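Local coordinates for protein putative aminomethyltransferase (PDB 3TTG) that probably binds folate and may transfer one-carbon groups, as a putative aminomethyltransferase related to the glycine cleavage T-protein, at residues A[69-72]-A[73-76]; A[242-246]-A[247-251]; A[265-268]-A[269-273]. All blocks are in the same frame, centred on the assembly; numbering follows the deposited sequence.

Interaction 1. Residues A[69-72]-A[73-76]; sequences KQDE and KSLS
The Gln70 amide is the flat group, and it meets Ser74 and Ser76 in two ways. At its nitrogen edge NE2 gives a hydrogen bond of 2.8 Å to Ser74 O, close to the amide plane; seen from Ser74, the donor stands well above the plane of the carbonyl, and the bond is bent (135° at the hydrogen). Ser76 OG approaches from over the amide plane and donates to Gln70 OE1 at 2.6 Å. Gln70 CG is anti to the backbone N (chi1 -157°) and the chain runs out straight from there, which carries the amide across to both serines. Gln70 CG passes Ser74 CB at 4.0 Å. Between Gln70 and its serine partners the backbone reverses in a type I beta turn from Asp71 to Ser74. Replacing Gln70 by an alanine is likely to leave Ser76 OG without this acceptor, Ser74 O without this donor and the mouth of the turn unbraced. The turn leads into strand 75-81, where the Ser76 backbone pairs with Cys93 of strand 87-96 and Cys93 O also accepts from Gln70 NE2; backbone hydrogen bonds join Lys73 to Phe162 of strand 161-164 and Leu75 to Ser160 just before it.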
loop_
_atom_site.group_PDB
_atom_site.type_symbol
_atom_site.label_atom_id
_atom_site.label_comp_id
_atom_site.label_asym_id
_atom_site.label_seq_id
_atom_site.Cartn_x
_atom_site.Cartn_y
_atom_site.Cartn_z
ATOM N N LYS A 69 0.207 -10.829 18.865
ATOM C CA LYS A 69 -0.274 -9.727 19.704
ATOM C C LYS A 69 -1.552 -9.097 19.156
ATOM O O LYS A 69 -2.327 -8.521 19.936
ATOM C CB LYS A 69 0.806 -8.627 19.881
ATOM C CG LYS A 69 0.958 -7.598 18.723
ATOM C CD LYS A 69 0.655 -6.141 19.144
ATOM C CE LYS A 69 -0.810 -5.755 19.310
ATOM N NZ LYS A 69 -1.367 -5.996 20.681
ATOM N N GLN A 70 -1.738 -9.155 17.818
ATOM C CA GLN A 70 -2.879 -8.545 17.132
ATOM C C GLN A 70 -4.226 -8.936 17.765
ATOM O O GLN A 70 -4.470 -10.122 17.992
ATOM C CB GLN A 70 -2.865 -8.933 15.644
ATOM C CG GLN A 70 -3.621 -7.948 14.784
ATOM C CD GLN A 70 -3.593 -8.326 13.326
ATOM O OE1 GLN A 70 -2.586 -8.781 12.787
ATOM N NE2 GLN A 70 -4.711 -8.187 12.665
ATOM N N ASP A 71 -5.103 -7.934 18.017
ATOM C CA ASP A 71 -6.445 -8.145 18.624
ATOM C C ASP A 71 -7.479 -8.712 17.601
ATOM O O ASP A 71 -7.184 -8.827 16.413
ATOM C CB ASP A 71 -6.995 -6.852 19.239
ATOM C CG ASP A 71 -5.965 -6.019 19.988
ATOM O OD1 ASP A 71 -5.088 -5.412 19.317
ATOM O OD2 ASP A 71 -6.029 -5.976 21.240
ATOM N N GLU A 72 -8.680 -9.069 18.087
ATOM C CA GLU A 72 -9.737 -9.719 17.296
ATOM C C GLU A 72 -10.258 -8.919 16.085
ATOM O O GLU A 72 -10.405 -9.507 15.015
ATOM C CB GLU A 72 -10.953 -10.135 18.179
ATOM C CG GLU A 72 -11.591 -9.054 19.052
ATOM C CD GLU A 72 -12.816 -9.527 19.817
ATOM O OE1 GLU A 72 -13.942 -9.411 19.277
ATOM O OE2 GLU A 72 -12.649 -10.005 20.963
ATOM N N LYS A 73 -10.581 -7.628 16.223
ATOM C CA LYS A 73 -11.118 -6.894 15.049
ATOM C C LYS A 73 -10.060 -5.884 14.515
ATOM O O LYS A 73 -10.408 -4.889 13.902
ATOM C CB LYS A 73 -12.430 -6.185 15.429
ATOM C CG LYS A 73 -13.566 -7.128 15.802
ATOM C CD LYS A 73 -14.774 -6.346 16.363
ATOM C CE LYS A 73 -15.873 -7.236 16.902
ATOM N NZ LYS A 73 -16.928 -6.445 17.594
ATOM N N SER A 74 -8.778 -6.180 14.692
ATOM C CA SER A 74 -7.728 -5.312 14.247
ATOM C C SER A 74 -7.192 -5.759 12.904
ATOM O O SER A 74 -7.229 -6.952 12.520
ATOM C CB SER A 74 -6.600 -5.252 15.277
ATOM O OG SER A 74 -5.991 -3.963 15.265
ATOM N N LEU A 75 -6.609 -4.786 12.208
ATOM C CA LEU A 75 -5.925 -5.032 10.973
ATOM C C LEU A 75 -4.451 -4.694 11.176
ATOM O O LEU A 75 -4.153 -3.679 11.785
ATOM C CB LEU A 75 -6.503 -4.156 9.886
ATOM C CG LEU A 75 -6.089 -4.471 8.466
ATOM C CD1 LEU A 75 -6.786 -5.655 7.972
ATOM C CD2 LEU A 75 -6.421 -3.303 7.581
ATOM N N SER A 76 -3.557 -5.464 10.600
ATOM C CA SER A 76 -2.132 -5.113 10.644
ATOM C C SER A 76 -1.528 -5.253 9.260
ATOM O O SER A 76 -2.132 -5.874 8.376
ATOM C CB SER A 76 -1.416 -6.008 11.645
ATOM O OG SER A 76 -1.367 -7.270 11.032
HETATM O O HOH W 1 -8.919 -9.006 13.096
#

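Interaction 2. Residues A[242-246]-A[247-251]; sequences FPAEA and GLDSV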
loop_
_atom_site.group_PDB
_atom_site.type_symbol
_atom_site.label_atom_id
_atom_site.label_comp_id
_atom_site.label_asym_id
_atom_site.label_seq_id
_atom_site.Cartn_x
_atom_site.Cartn_y
_atom_site.Cartn_z
ATOM N N PHE A 242 14.434 -2.995 0.981
ATOM C CA PHE A 242 14.217 -3.368 2.386
ATOM C C PHE A 242 13.050 -2.622 2.930
ATOM O O PHE A 242 12.840 -1.482 2.513
ATOM C CB PHE A 242 15.405 -3.024 3.247
ATOM C CG PHE A 242 16.699 -3.725 2.888
ATOM C CD1 PHE A 242 16.794 -5.099 2.937
ATOM C CD2 PHE A 242 17.847 -3.003 2.626
ATOM C CE1 PHE A 242 17.997 -5.749 2.658
ATOM C CE2 PHE A 242 19.049 -3.655 2.340
ATOM C CZ PHE A 242 19.123 -5.023 2.410
ATOM N N PRO A 243 12.326 -3.166 3.924
ATOM C CA PRO A 243 11.199 -2.398 4.542
ATOM C C PRO A 243 11.598 -1.006 5.061
ATOM O O PRO A 243 10.859 -0.032 4.853
ATOM C CB PRO A 243 10.793 -3.312 5.713
ATOM C CG PRO A 243 11.132 -4.647 5.279
ATOM C CD PRO A 243 12.454 -4.503 4.553
ATOM N N ALA A 244 12.748 -0.889 5.720
ATOM C CA ALA A 244 13.200 0.425 6.228
ATOM C C ALA A 244 13.549 1.401 5.097
ATOM O O ALA A 244 13.270 2.589 5.222
ATOM C CB ALA A 244 14.355 0.277 7.140
ATOM N N GLU A 245 14.087 0.909 3.970
ATOM C CA GLU A 245 14.307 1.788 2.808
ATOM C C GLU A 245 12.981 2.364 2.326
ATOM O O GLU A 245 12.894 3.533 1.991
ATOM C CB GLU A 245 14.966 1.030 1.672
ATOM C CG GLU A 245 16.389 0.668 1.990
ATOM C CD GLU A 245 17.050 -0.063 0.841
ATOM O OE1 GLU A 245 16.386 -0.879 0.154
ATOM O OE2 GLU A 245 18.257 0.180 0.641
ATOM N N ALA A 246 11.953 1.529 2.283
ATOM C CA ALA A 246 10.583 1.932 1.892
ATOM C C ALA A 246 9.825 2.812 2.901
ATOM O O ALA A 246 8.739 3.298 2.563
ATOM C CB ALA A 246 9.769 0.697 1.586
ATOM N N GLY A 247 10.402 3.117 4.070
ATOM C CA GLY A 247 9.728 3.921 5.072
ATOM C C GLY A 247 8.568 3.204 5.758
ATOM O O GLY A 247 7.700 3.863 6.320
ATOM N N LEU A 248 8.533 1.865 5.730
ATOM C CA LEU A 248 7.408 1.084 6.182
ATOM C C LEU A 248 7.748 0.044 7.269
ATOM O O LEU A 248 6.904 -0.761 7.602
ATOM C CB LEU A 248 6.780 0.405 4.985
ATOM C CG LEU A 248 6.042 1.323 4.042
ATOM C CD1 LEU A 248 5.551 0.531 2.833
ATOM C CD2 LEU A 248 4.817 1.918 4.748
ATOM N N ASP A 249 8.923 0.097 7.847
ATOM C CA ASP A 249 9.242 -0.806 8.924
ATOM C C ASP A 249 8.460 -0.431 10.226
ATOM O O ASP A 249 8.174 -1.330 10.988
ATOM C CB ASP A 249 10.743 -0.897 9.195
ATOM C CG ASP A 249 11.398 0.375 9.628
ATOM O OD1 ASP A 249 11.150 1.421 8.978
ATOM O OD2 ASP A 249 12.215 0.320 10.588
ATOM N N SER A 250 8.062 0.840 10.450
ATOM C CA SER A 250 7.282 1.191 11.645
ATOM C C SER A 250 5.869 0.552 11.586
ATOM O O SER A 250 5.403 0.054 12.569
ATOM C CB SER A 250 7.177 2.711 11.801
ATOM O OG SER A 250 6.361 3.035 12.910
ATOM N N VAL A 251 5.259 0.455 10.412
ATOM C CA VAL A 251 3.912 -0.153 10.294
ATOM C C VAL A 251 3.897 -1.674 9.887
ATOM O O VAL A 251 2.927 -2.394 10.216
ATOM C CB VAL A 251 3.060 0.715 9.306
ATOM C CG1 VAL A 251 3.605 0.678 7.896
ATOM C CG2 VAL A 251 1.608 0.274 9.292
HETATM O O HOH W 2 12.747 3.810 7.563
#
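Ala244 CB sits squarely over one face of the Asp249 carboxylate, 3.9 Å from Asp249 CG, with Ala244 CA over the same face at 3.6 Å from Asp249 OD1. Asp249 CG lies between its backbone N and carbonyl carbon (chi1 62°), a torsion that folds the acid back over the preceding turn. Its OD2 is held by Tyr255 OH, while a water lies within bonding reach of both Asp249 OD1 and Ala244 O. The backbone beneath forms a Schellman motif: Leu248 N reaches back to Pro243 O in a nearly straight bond of 3.1 Å (167°), Gly247 N bonds to Ala244 O, and Gly247 takes positive phi. A side chain on that glycine would run into Ala246 O. Leu248, the next residue, serves as N-cap of helix 249-252. Its side chain leaves on another side from the acid: CG passes Ala246 O at 3.7 Å and CD1 comes to 4.4 Å from Ala246 CB, while the leucine packs against Tyr77 and Phe79 of strand 75-81. Glu245 reaches back along its own segment with an extended chain, OE1 accepting from Phe242 N at 3.0 Å, and OE2 forms a salt bridge with Arg277.

Interaction 3. Residues A[265-268]-A[269-273]; sequences PVTR and LKFQG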
loop_
_atom_site.group_PDB
_atom_site.type_symbol
_atom_site.label_atom_id
_atom_site.label_comp_id
_atom_site.label_asym_id
_atom_site.label_seq_id
_atom_site.Cartn_x
_atom_site.Cartn_y
_atom_site.Cartn_z
ATOM N N PRO A 265 18.827 -9.739 9.452
ATOM C CA PRO A 265 19.275 -8.600 8.617
ATOM C C PRO A 265 18.412 -7.345 8.799
ATOM O O PRO A 265 18.949 -6.258 8.824
ATOM C CB PRO A 265 19.159 -9.180 7.185
ATOM C CG PRO A 265 19.270 -10.634 7.367
ATOM C CD PRO A 265 18.505 -10.893 8.603
ATOM N N VAL A 266 17.083 -7.503 9.019
ATOM C CA VAL A 266 16.162 -6.400 9.322
ATOM C C VAL A 266 16.635 -5.669 10.572
ATOM O O VAL A 266 16.727 -4.437 10.602
ATOM C CB VAL A 266 14.721 -6.943 9.555
ATOM C CG1 VAL A 266 13.866 -6.038 10.428
ATOM C CG2 VAL A 266 14.057 -7.176 8.260
ATOM N N THR A 267 16.995 -6.463 11.604
ATOM C CA THR A 267 17.368 -5.918 12.900
ATOM C C THR A 267 18.733 -5.301 12.852
ATOM O O THR A 267 18.931 -4.209 13.409
ATOM C CB THR A 267 17.237 -6.962 14.025
ATOM O OG1 THR A 267 15.908 -7.494 14.006
ATOM C CG2 THR A 267 17.457 -6.342 15.368
ATOM N N ARG A 268 19.676 -5.962 12.218
ATOM C CA ARG A 268 21.023 -5.414 12.044
ATOM C C ARG A 268 20.991 -4.050 11.296
ATOM O O ARG A 268 21.669 -3.121 11.729
ATOM C CB ARG A 268 21.910 -6.426 11.300
ATOM C CG ARG A 268 23.333 -5.957 11.136
ATOM C CD ARG A 268 24.309 -7.042 10.758
ATOM N NE ARG A 268 23.683 -8.133 10.009
ATOM C CZ ARG A 268 23.473 -8.179 8.692
ATOM N NH1 ARG A 268 23.841 -7.165 7.913
ATOM N NH2 ARG A 268 22.899 -9.248 8.142
ATOM N N LEU A 269 20.267 -3.956 10.178
ATOM C CA LEU A 269 20.115 -2.704 9.420
ATOM C C LEU A 269 19.640 -1.579 10.369
ATOM O O LEU A 269 20.227 -0.508 10.415
ATOM C CB LEU A 269 19.129 -2.861 8.250
ATOM C CG LEU A 269 18.819 -1.556 7.481
ATOM C CD1 LEU A 269 20.106 -0.922 6.904
ATOM C CD2 LEU A 269 17.768 -1.774 6.407
ATOM N N LYS A 270 18.642 -1.884 11.187
ATOM C CA LYS A 270 18.057 -0.946 12.120
ATOM C C LYS A 270 19.036 -0.461 13.197
ATOM O O LYS A 270 19.182 0.731 13.326
ATOM C CB LYS A 270 16.841 -1.602 12.775
ATOM C CG LYS A 270 16.186 -0.805 13.879
ATOM C CD LYS A 270 15.507 0.418 13.322
ATOM C CE LYS A 270 14.569 0.928 14.363
ATOM N NZ LYS A 270 14.051 2.255 14.014
ATOM N N PHE A 271 19.716 -1.379 13.946
ATOM C CA PHE A 271 20.539 -1.063 15.103
ATOM C C PHE A 271 22.026 -0.802 14.810
ATOM O O PHE A 271 22.669 -0.106 15.585
ATOM C CB PHE A 271 20.404 -2.211 16.120
ATOM C CG PHE A 271 19.041 -2.247 16.774
ATOM C CD1 PHE A 271 18.785 -1.525 17.918
ATOM C CD2 PHE A 271 17.998 -2.958 16.212
ATOM C CE1 PHE A 271 17.528 -1.550 18.502
ATOM C CE2 PHE A 271 16.744 -2.986 16.813
ATOM C CZ PHE A 271 16.508 -2.251 17.925
ATOM N N GLN A 272 22.602 -1.396 13.784
ATOM C CA GLN A 272 24.043 -1.225 13.542
ATOM C C GLN A 272 24.337 -0.687 12.163
ATOM O O GLN A 272 25.300 0.050 11.987
ATOM C CB GLN A 272 24.772 -2.578 13.746
ATOM C CG GLN A 272 24.940 -2.977 15.227
ATOM C CD GLN A 272 23.799 -3.787 15.827
ATOM O OE1 GLN A 272 23.136 -4.587 15.147
ATOM N NE2 GLN A 272 23.576 -3.634 17.142
ATOM N N GLY A 273 23.525 -1.068 11.200
ATOM C CA GLY A 273 23.700 -0.675 9.830
ATOM C C GLY A 273 23.253 0.735 9.567
ATOM O O GLY A 273 22.748 1.450 10.452
#
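Leu269 begins the last turn of helix 263-271 by bonding through its N to Pro265 O at 3.0 Å; its CB rests against the same carbonyl, and beyond it the side chain turns off to pack on Phe242 and Ala244. Lys270 N bonds one step on to Val266 O, and Lys270 CB lies 3.4 Å from Thr267 O. Phe271 N then takes Thr267 O at 3.0 Å. The Phe271 ring runs beside Thr267, both side chains pointing the same way: the methyl CG2 of Thr267 lies alongside the CD2-CE2 bond, 3.5 Å from Phe271 CD2, and Thr267 O sits in the ring plane at its edge. Thr267 presents that methyl because CG2 is anti to the backbone N, while OG1 bonds back to Gln263 O. Gln272 leaves the helix, its N still held by Arg268 O at 2.8 Å. Its chain bends at chi2 (89°), bringing OE1 to 3.8 Å from Arg268 CA; the Arg268 side chain heads back along the helix, its NE in a salt bridge with Glu264. Gly273 N also bonds to Arg268 O at 2.8 Å, in a spot where a side chain would be crowded by Leu269 CA. One carbonyl thus holds two successive N-H groups, an i to i+4 and an i to i+5 bond, a pattern characteristic of the C-terminal end of an alpha-helix.

In the fold
The three contacts follow one another in the chain, neither nesting nor crossing, and each is local: a beta turn, a helix-like turn and a helix end. Interaction 1 closes the loop that delivers the chain into strand 75-81 in the folate-binding domain. Much later, interaction 2 leads into helix 249-252; it packs on side chains of strand 75-81 and comes within about 5 Å of interaction 1 at the nearest atoms. Interaction 3 then finishes helix 263-271 before strand 277-284 of the C-terminal barrel. It touches interaction 2 directly, whereas about 15 Å separate its nearest atoms from interaction 1. Residues 242-251 also meet the barrel, Glu245 bonding to Leu279 through its backbone and touching Tyr327 of strand 321-329.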